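Local coordinates for nucleocapsid (Crimean-congo hemorrhagic fever virus, PDB 4AKL), which binds single- and double-stranded RNA, probably takes part in packaging the viral genome, and displays DNA endonuclease activity that is not sequence-specific, at residues Ile304-Ser309 with His409-Leu414; Cys74-Glu79 with Gln463-Asn468. All blocks are in the same frame, centred on the assembly; numbering follows the deposited sequence.

Both interactions lie deep in the chain, which is about half helical, their centres about 8 Å apart, and along the sequence the pair 304-309 with 409-414 falls between the two halves of the pair 74-79 with 463-468. Interaction 1 brings the start of helix 306-316 to the loop between helices 385-392 and 425-440; interaction 2 sets the start of helix 77-83 against the loop after helix 450-460. They touch directly: Asp-305 OD2 lies 2.9 Å from Asn-468 ND2, a probable hydrogen bond, and Ser-412 packs on Cys-74 and Ala-75. Segments distant in sequence, from near the N-terminus, from the second half and from near the C-terminus, thus meet in one buried region.

Interaction 1. Residues Ile304-Ser309 with His409-Leu414; sequences IDTVFS and HTKSIL
Lys-411 reaches across to Ile-304 and Thr-306, and its side chain makes the whole contact from the 409-414 side. The segment enters at His-409, whose carbonyl O accepts from Ser-412 N (3.0 Å) at the start of the 3-10 turn 410-414. At Lys-411 the chain turns its side chain toward the other segment, and from CG onward it is fully extended (chi2 to chi4 all near 180°), which carries the ammonium across the gap between the two backbones; Lys-411 CA and Thr-306 CA are 9.2 Å apart. The charged end stops with NZ 3.7 Å from Thr-306 OG1, too far for a hydrogen bond, and 3.9 Å from the CG2 methyl of Ile-304. What joins NZ and the threonine hydroxyl is Glu-387: one carboxylate oxygen forms a salt bridge with the lysine and the other is hydrogen-bonded to Thr-306 OG1, while His-453 NE2 is a second partner of the ammonium. The buried charge is probably balanced by this carboxylate; the acid, from helix 385-392, is shared with Thr-306 in the first turn of helix 306-316. That helix is N-capped by Asp-305, whose OD1 accepts a weak but nearly straight bond from Phe-308 N (3.3 Å, 174°). Farther along, Ser-412 packs on Val-390 of helix 385-392, and Leu-414, whose N is bonded to Lys-411 O, on Gln-457 of helix 450-460.

Interaction 2. Residues Cys74-Glu79 with Gln463-Asn468; sequences CAPIYE and QSPFQN
An ST turn within a type I beta turn, Ser-464 to Gln-467, presents Pro-465 and Phe-466 to the first turn of helix 77-83, where Pro-76 holds the N-cap position. Phe-466 carries much of the contact. With its CG anti to the carbonyl carbon (chi1 -59°), the ring is directed at the helix, and its CD2 comes within 3.5 Å of Glu-79 CB. The backbone carbonyl oxygen of Glu-79 lies over one face of the ring, 4.1 Å above its plane and displaced toward the rim. Pro-76 approaches differently: its CG sits at the ring edge, near the plane, 4.2 Å from Phe-466 CE2. The same CG meets Pro-465 CD at 4.1 Å, the two proline side chains lying at a slant to each other, so that Pro-76 touches both central residues of the turn.

The carboxylate of Glu-79 does not follow its CB. The side chain bends at chi2 (78°) and leads away from the 463-468 segment; there OE1 is hydrogen-bonded to Ser-33 OG and OE2 to Asn-142 ND2 and Asn-144 ND2. A water bridges the segments, 2.6 Å from Ser-464 OG and weakly bonded to Glu-79 OE1. Ser-464 OG accepts from Phe-466 N (3.0 Å, 165°), the bond that defines the ST turn, and is bonded to the carbonyl O of Asn-144. Gln-467, at the end of the turn, folds back so that its OE1 accepts from Gln-463 N (2.8 Å) in the carbonyl plane, with a weak second bond from Ser-464 N. The ring also packs on Cys-80 and Ala-83, placing this type I turn with its ST turn against one side of the short helix 77-83, in a nairovirus nucleocapsid fold built of helices and connecting loops, with next to no strand.

Interaction 1. Residues Ile304-Ser309 with His409-Leu414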
ATOM      1  N   ILE A 304      -0.783  -1.545   0.920  1.00 31.55           N
ATOM      2  CA  ILE A 304       0.111  -2.383   0.174  1.00 30.73           C
ATOM      3  C   ILE A 304       0.823  -1.540  -0.921  1.00 30.71           C
ATOM      4  O   ILE A 304       0.231  -0.694  -1.533  1.00 31.58           O
ATOM      5  CB  ILE A 304      -0.641  -3.629  -0.318  1.00 29.85           C
ATOM      6  CG1 ILE A 304       0.313  -4.534  -1.079  1.00 30.09           C
ATOM      7  CG2 ILE A 304      -1.883  -3.259  -1.172  1.00 30.28           C
ATOM      8  CD1 ILE A 304      -0.291  -5.972  -1.267  1.00 29.88           C
ATOM      9  N   ASP A 305       2.116  -1.761  -1.086  1.00 29.94           N
ATOM     10  CA  ASP A 305       2.795  -1.334  -2.244  1.00 29.66           C
ATOM     11  C   ASP A 305       2.781  -2.519  -3.193  1.00 28.40           C
ATOM     12  O   ASP A 305       3.502  -3.522  -2.991  1.00 27.32           O
ATOM     13  CB  ASP A 305       4.227  -0.907  -1.922  1.00 30.74           C
ATOM     14  CG  ASP A 305       4.954  -0.364  -3.152  1.00 30.65           C
ATOM     15  OD1 ASP A 305       4.592  -0.782  -4.263  1.00 27.90           O
ATOM     16  OD2 ASP A 305       5.881   0.492  -2.998  1.00 33.29           O
ATOM     17  N   THR A 306       1.971  -2.400  -4.229  1.00 28.09           N
ATOM     18  CA  THR A 306       1.629  -3.504  -5.094  1.00 27.22           C
ATOM     19  C   THR A 306       2.834  -4.104  -5.778  1.00 28.01           C
ATOM     20  O   THR A 306       3.010  -5.307  -5.779  1.00 27.65           O
ATOM     21  CB  THR A 306       0.541  -3.072  -6.122  1.00 28.00           C
ATOM     22  OG1 THR A 306      -0.643  -2.747  -5.404  1.00 26.40           O
ATOM     23  CG2 THR A 306       0.189  -4.173  -7.178  1.00 24.44           C
ATOM     24  N   VAL A 307       3.678  -3.276  -6.341  1.00 28.73           N
ATOM     25  CA  VAL A 307       4.790  -3.806  -7.034  1.00 29.14           C
ATOM     26  C   VAL A 307       5.860  -4.359  -6.060  1.00 29.04           C
ATOM     27  O   VAL A 307       6.425  -5.423  -6.307  1.00 28.93           O
ATOM     28  CB  VAL A 307       5.349  -2.797  -8.077  1.00 30.40           C
ATOM     29  CG1 VAL A 307       6.054  -1.641  -7.413  1.00 30.83           C
ATOM     30  CG2 VAL A 307       6.304  -3.551  -9.050  1.00 31.82           C
ATOM     31  N   PHE A 308       6.092  -3.659  -4.950  1.00 29.11           N
ATOM     32  CA  PHE A 308       7.081  -4.104  -3.974  1.00 28.92           C
ATOM     33  C   PHE A 308       6.723  -5.448  -3.382  1.00 27.92           C
ATOM     34  O   PHE A 308       7.558  -6.385  -3.338  1.00 26.92           O
ATOM     35  CB  PHE A 308       7.276  -3.060  -2.867  1.00 28.83           C
ATOM     36  CG  PHE A 308       8.287  -3.452  -1.835  1.00 29.74           C
ATOM     37  CD1 PHE A 308       9.633  -3.604  -2.174  1.00 32.09           C
ATOM     38  CD2 PHE A 308       7.912  -3.711  -0.543  1.00 29.88           C
ATOM     39  CE1 PHE A 308      10.553  -3.965  -1.258  1.00 32.31           C
ATOM     40  CE2 PHE A 308       8.802  -4.075   0.383  1.00 31.23           C
ATOM     41  CZ  PHE A 308      10.150  -4.207   0.057  1.00 32.42           C
ATOM     42  N   SER A 309       5.478  -5.533  -2.887  1.00 27.21           N
ATOM     43  CA  SER A 309       4.994  -6.741  -2.288  1.00 26.17           C
ATOM     44  C   SER A 309       5.004  -7.830  -3.342  1.00 25.87           C
ATOM     45  O   SER A 309       5.387  -8.931  -3.061  1.00 25.79           O
ATOM     46  CB  SER A 309       3.592  -6.544  -1.662  1.00 26.24           C
ATOM     47  OG  SER A 309       3.627  -5.968  -0.359  1.00 26.46           O
ATOM     48  N   HIS A 409      -6.926  -8.223 -14.356  1.00 29.57           N
ATOM     49  CA  HIS A 409      -6.504  -8.215 -12.960  1.00 29.27           C
ATOM     50  C   HIS A 409      -7.005  -6.920 -12.320  1.00 29.06           C
ATOM     51  O   HIS A 409      -6.957  -5.865 -12.946  1.00 28.96           O
ATOM     52  CB  HIS A 409      -4.997  -8.412 -12.848  1.00 29.12           C
ATOM     53  CG  HIS A 409      -4.545  -9.662 -13.502  1.00 30.15           C
ATOM     54  ND1 HIS A 409      -4.603 -10.873 -12.870  1.00 28.62           N
ATOM     55  CD2 HIS A 409      -4.095  -9.910 -14.766  1.00 32.53           C
ATOM     56  CE1 HIS A 409      -4.183 -11.818 -13.690  1.00 29.88           C
ATOM     57  NE2 HIS A 409      -3.862 -11.263 -14.850  1.00 32.08           N
ATOM     58  N   THR A 410      -7.484  -7.037 -11.079  1.00 28.78           N
ATOM     59  CA  THR A 410      -8.235  -5.984 -10.403  1.00 29.33           C
ATOM     60  C   THR A 410      -7.713  -4.575 -10.640  1.00 30.08           C
ATOM     61  O   THR A 410      -8.411  -3.749 -11.197  1.00 29.38           O
ATOM     62  CB  THR A 410      -8.407  -6.305  -8.890  1.00 29.83           C
ATOM     63  OG1 THR A 410      -9.029  -7.580  -8.781  1.00 29.26           O
ATOM     64  CG2 THR A 410      -9.296  -5.305  -8.157  1.00 29.15           C
ATOM     65  N   LYS A 411      -6.467  -4.299 -10.253  1.00 30.18           N
ATOM     66  CA  LYS A 411      -6.012  -2.929 -10.237  1.00 30.71           C
ATOM     67  C   LYS A 411      -5.799  -2.262 -11.630  1.00 31.50           C
ATOM     68  O   LYS A 411      -5.430  -1.063 -11.686  1.00 33.17           O
ATOM     69  CB  LYS A 411      -4.838  -2.800  -9.265  1.00 30.49           C
ATOM     70  CG  LYS A 411      -5.390  -2.699  -7.859  1.00 31.44           C
ATOM     71  CD  LYS A 411      -4.384  -2.733  -6.783  1.00 33.96           C
ATOM     72  CE  LYS A 411      -5.090  -2.652  -5.451  1.00 34.37           C
ATOM     73  NZ  LYS A 411      -4.144  -2.886  -4.381  1.00 35.54           N
ATOM     74  N   SER A 412      -6.041  -2.999 -12.730  1.00 31.06           N
ATOM     75  CA  SER A 412      -6.016  -2.412 -14.028  1.00 31.90           C
ATOM     76  C   SER A 412      -7.095  -1.368 -14.134  1.00 32.84           C
ATOM     77  O   SER A 412      -6.978  -0.471 -14.952  1.00 33.34           O
ATOM     78  CB  SER A 412      -6.114  -3.422 -15.129  1.00 31.73           C
ATOM     79  OG  SER A 412      -4.945  -4.214 -15.198  1.00 31.67           O
ATOM     80  N   ILE A 413      -8.142  -1.496 -13.296  1.00 32.67           N
ATOM     81  CA  ILE A 413      -9.171  -0.465 -13.136  1.00 34.04           C
ATOM     82  C   ILE A 413      -8.623   0.932 -12.881  1.00 34.83           C
ATOM     83  O   ILE A 413      -9.218   1.911 -13.333  1.00 36.15           O
ATOM     84  CB  ILE A 413     -10.199  -0.874 -11.992  1.00 33.44           C
ATOM     85  CG1 ILE A 413     -11.191  -1.863 -12.533  1.00 33.93           C
ATOM     86  CG2 ILE A 413     -11.030   0.257 -11.566  1.00 36.05           C
ATOM     87  CD1 ILE A 413     -11.936  -2.697 -11.442  1.00 34.53           C
ATOM     88  N   LEU A 414      -7.503   1.043 -12.160  1.00 34.54           N
ATOM     89  CA  LEU A 414      -6.913   2.328 -11.845  1.00 35.57           C
ATOM     90  C   LEU A 414      -6.312   3.019 -13.088  1.00 36.67           C
ATOM     91  O   LEU A 414      -6.016   4.189 -13.037  1.00 37.76           O
ATOM     92  CB  LEU A 414      -5.824   2.158 -10.774  1.00 35.02           C
ATOM     93  CG  LEU A 414      -6.355   1.776  -9.400  1.00 33.96           C
ATOM     94  CD1 LEU A 414      -5.208   1.542  -8.453  1.00 30.75           C
ATOM     95  CD2 LEU A 414      -7.330   2.837  -8.857  1.00 34.80           C
TER

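Interaction 2. Residues Cys74-Glu79 with Gln463-Asn468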
ATOM      1  N   CYS A  74      -7.911  -3.209 -20.125  1.00 39.88           N
ATOM      2  CA  CYS A  74      -7.478  -1.892 -19.714  1.00 40.11           C
ATOM      3  C   CYS A  74      -6.205  -1.902 -18.923  1.00 38.54           C
ATOM      4  O   CYS A  74      -5.942  -0.930 -18.203  1.00 39.03           O
ATOM      5  CB  CYS A  74      -8.612  -1.200 -18.968  1.00 40.37           C
ATOM      6  SG  CYS A  74      -8.963  -1.902 -17.498  1.00 43.36           S
ATOM      7  N   ALA A  75      -5.394  -2.970 -19.050  1.00 37.00           N
ATOM      8  CA  ALA A  75      -4.059  -2.987 -18.441  1.00 35.96           C
ATOM      9  C   ALA A  75      -3.187  -1.862 -19.059  1.00 36.31           C
ATOM     10  O   ALA A  75      -3.243  -1.645 -20.264  1.00 37.26           O
ATOM     11  CB  ALA A  75      -3.368  -4.342 -18.612  1.00 35.86           C
ATOM     12  N   PRO A  76      -2.434  -1.125 -18.215  1.00 35.27           N
ATOM     13  CA  PRO A  76      -1.483  -0.094 -18.640  1.00 36.26           C
ATOM     14  C   PRO A  76      -0.266  -0.778 -19.151  1.00 36.07           C
ATOM     15  O   PRO A  76       0.668  -1.092 -18.384  1.00 35.37           O
ATOM     16  CB  PRO A  76      -1.224   0.704 -17.369  1.00 35.44           C
ATOM     17  CG  PRO A  76      -1.433  -0.207 -16.328  1.00 34.97           C
ATOM     18  CD  PRO A  76      -2.499  -1.189 -16.758  1.00 34.09           C
ATOM     19  N   ILE A  77      -0.275  -1.017 -20.453  1.00 37.28           N
ATOM     20  CA  ILE A  77       0.788  -1.812 -21.107  1.00 37.86           C
ATOM     21  C   ILE A  77       2.210  -1.385 -20.818  1.00 38.22           C
ATOM     22  O   ILE A  77       3.087  -2.231 -20.514  1.00 37.38           O
ATOM     23  CB  ILE A  77       0.610  -1.851 -22.599  1.00 39.05           C
ATOM     24  CG1 ILE A  77      -0.680  -2.610 -22.936  1.00 38.08           C
ATOM     25  CG2 ILE A  77       1.781  -2.561 -23.235  1.00 39.86           C
ATOM     26  CD1 ILE A  77      -0.698  -4.108 -22.456  1.00 34.38           C
ATOM     27  N   TYR A  78       2.438  -0.090 -20.884  1.00 39.39           N
ATOM     28  CA  TYR A  78       3.805   0.452 -20.754  1.00 40.44           C
ATOM     29  C   TYR A  78       4.369   0.104 -19.400  1.00 38.78           C
ATOM     30  O   TYR A  78       5.470  -0.416 -19.296  1.00 39.02           O
ATOM     31  CB  TYR A  78       3.806   1.972 -20.926  1.00 41.91           C
ATOM     32  CG  TYR A  78       5.177   2.591 -20.887  1.00 43.61           C
ATOM     33  CD1 TYR A  78       5.921   2.702 -22.025  1.00 45.62           C
ATOM     34  CD2 TYR A  78       5.740   3.062 -19.679  1.00 43.69           C
ATOM     35  CE1 TYR A  78       7.172   3.266 -22.014  1.00 47.99           C
ATOM     36  CE2 TYR A  78       7.028   3.633 -19.653  1.00 44.27           C
ATOM     37  CZ  TYR A  78       7.729   3.729 -20.816  1.00 47.31           C
ATOM     38  OH  TYR A  78       8.981   4.288 -20.832  1.00 48.95           O
ATOM     39  N   GLU A  79       3.595   0.366 -18.365  1.00 37.32           N
ATOM     40  CA  GLU A  79       4.103   0.195 -17.010  1.00 36.30           C
ATOM     41  C   GLU A  79       4.148  -1.272 -16.621  1.00 35.30           C
ATOM     42  O   GLU A  79       5.105  -1.684 -15.952  1.00 34.57           O
ATOM     43  CB  GLU A  79       3.297   1.019 -16.018  1.00 35.73           C
ATOM     44  CG  GLU A  79       3.508   2.499 -16.174  1.00 37.55           C
ATOM     45  CD  GLU A  79       2.737   3.171 -17.349  1.00 40.05           C
ATOM     46  OE1 GLU A  79       1.756   2.583 -17.857  1.00 38.49           O
ATOM     47  OE2 GLU A  79       3.139   4.318 -17.746  1.00 41.70           O
ATOM     48  N   GLN A 463      -3.476   7.093 -10.195  1.00 42.58           N
ATOM     49  CA  GLN A 463      -3.914   6.917 -11.556  1.00 42.84           C
ATOM     50  C   GLN A 463      -3.166   5.779 -12.295  1.00 41.13           C
ATOM     51  O   GLN A 463      -3.203   5.707 -13.521  1.00 41.67           O
ATOM     52  CB  GLN A 463      -3.752   8.223 -12.291  1.00 45.33           C
ATOM     53  CG  GLN A 463      -4.674   9.261 -11.742  1.00 48.35           C
ATOM     54  CD  GLN A 463      -4.641  10.520 -12.482  1.00 52.81           C
ATOM     55  OE1 GLN A 463      -5.302  11.442 -12.085  1.00 58.38           O
ATOM     56  NE2 GLN A 463      -3.873  10.595 -13.580  1.00 54.84           N
ATOM     57  N   SER A 464      -2.507   4.909 -11.526  1.00 39.17           N
ATOM     58  CA  SER A 464      -1.825   3.741 -12.005  1.00 37.67           C
ATOM     59  C   SER A 464      -1.680   2.793 -10.829  1.00 36.17           C
ATOM     60  O   SER A 464      -1.546   3.264  -9.667  1.00 35.88           O
ATOM     61  CB  SER A 464      -0.445   4.103 -12.529  1.00 38.75           C
ATOM     62  OG  SER A 464       0.408   2.976 -12.664  1.00 37.44           O
ATOM     63  N   PRO A 465      -1.711   1.463 -11.104  1.00 34.17           N
ATOM     64  CA  PRO A 465      -1.391   0.484 -10.073  1.00 32.48           C
ATOM     65  C   PRO A 465       0.060   0.495  -9.582  1.00 31.78           C
ATOM     66  O   PRO A 465       0.321  -0.077  -8.524  1.00 29.11           O
ATOM     67  CB  PRO A 465      -1.715  -0.880 -10.730  1.00 31.72           C
ATOM     68  CG  PRO A 465      -1.771  -0.648 -12.150  1.00 33.30           C
ATOM     69  CD  PRO A 465      -2.108   0.820 -12.368  1.00 34.20           C
ATOM     70  N   PHE A 466       0.982   1.149 -10.347  1.00 32.67           N
ATOM     71  CA  PHE A 466       2.402   1.154 -10.027  1.00 32.88           C
ATOM     72  C   PHE A 466       2.883   2.352  -9.223  1.00 33.27           C
ATOM     73  O   PHE A 466       4.057   2.465  -8.987  1.00 33.26           O
ATOM     74  CB  PHE A 466       3.211   0.983 -11.305  1.00 33.98           C
ATOM     75  CG  PHE A 466       2.859  -0.276 -11.992  1.00 32.93           C
ATOM     76  CD1 PHE A 466       3.364  -1.469 -11.544  1.00 32.48           C
ATOM     77  CD2 PHE A 466       1.978  -0.279 -13.063  1.00 32.97           C
ATOM     78  CE1 PHE A 466       2.991  -2.714 -12.170  1.00 32.47           C
ATOM     79  CE2 PHE A 466       1.614  -1.490 -13.672  1.00 34.02           C
ATOM     80  CZ  PHE A 466       2.141  -2.716 -13.212  1.00 31.36           C
ATOM     81  N   GLN A 467       1.963   3.199  -8.805  1.00 33.62           N
ATOM     82  CA  GLN A 467       2.238   4.289  -7.891  1.00 34.85           C
ATOM     83  C   GLN A 467       2.202   3.836  -6.460  1.00 34.03           C
ATOM     84  O   GLN A 467       1.408   3.011  -6.109  1.00 34.38           O
ATOM     85  CB  GLN A 467       1.225   5.436  -8.086  1.00 35.67           C
ATOM     86  CG  GLN A 467       1.555   6.291  -9.251  1.00 37.92           C
ATOM     87  CD  GLN A 467       0.388   7.084  -9.796  1.00 39.80           C
ATOM     88  OE1 GLN A 467      -0.802   6.786  -9.527  1.00 38.30           O
ATOM     89  NE2 GLN A 467       0.712   8.097 -10.593  1.00 40.05           N
ATOM     90  N   ASN A 468       3.086   4.372  -5.643  1.00 34.83           N
ATOM     91  CA  ASN A 468       3.097   4.158  -4.191  1.00 34.57           C
ATOM     92  C   ASN A 468       2.501   5.406  -3.627  1.00 35.43           C
ATOM     93  O   ASN A 468       2.917   6.536  -4.009  1.00 36.96           O
ATOM     94  CB  ASN A 468       4.521   3.890  -3.702  1.00 34.35           C
ATOM     95  CG  ASN A 468       4.692   4.000  -2.154  1.00 35.97           C
ATOM     96  OD1 ASN A 468       4.345   5.021  -1.520  1.00 36.07           O
ATOM     97  ND2 ASN A 468       5.262   2.963  -1.568  1.00 34.01           N
TER
HETATM   98  O   HOH W   1       0.151   2.812 -15.268  1.00 44.78           O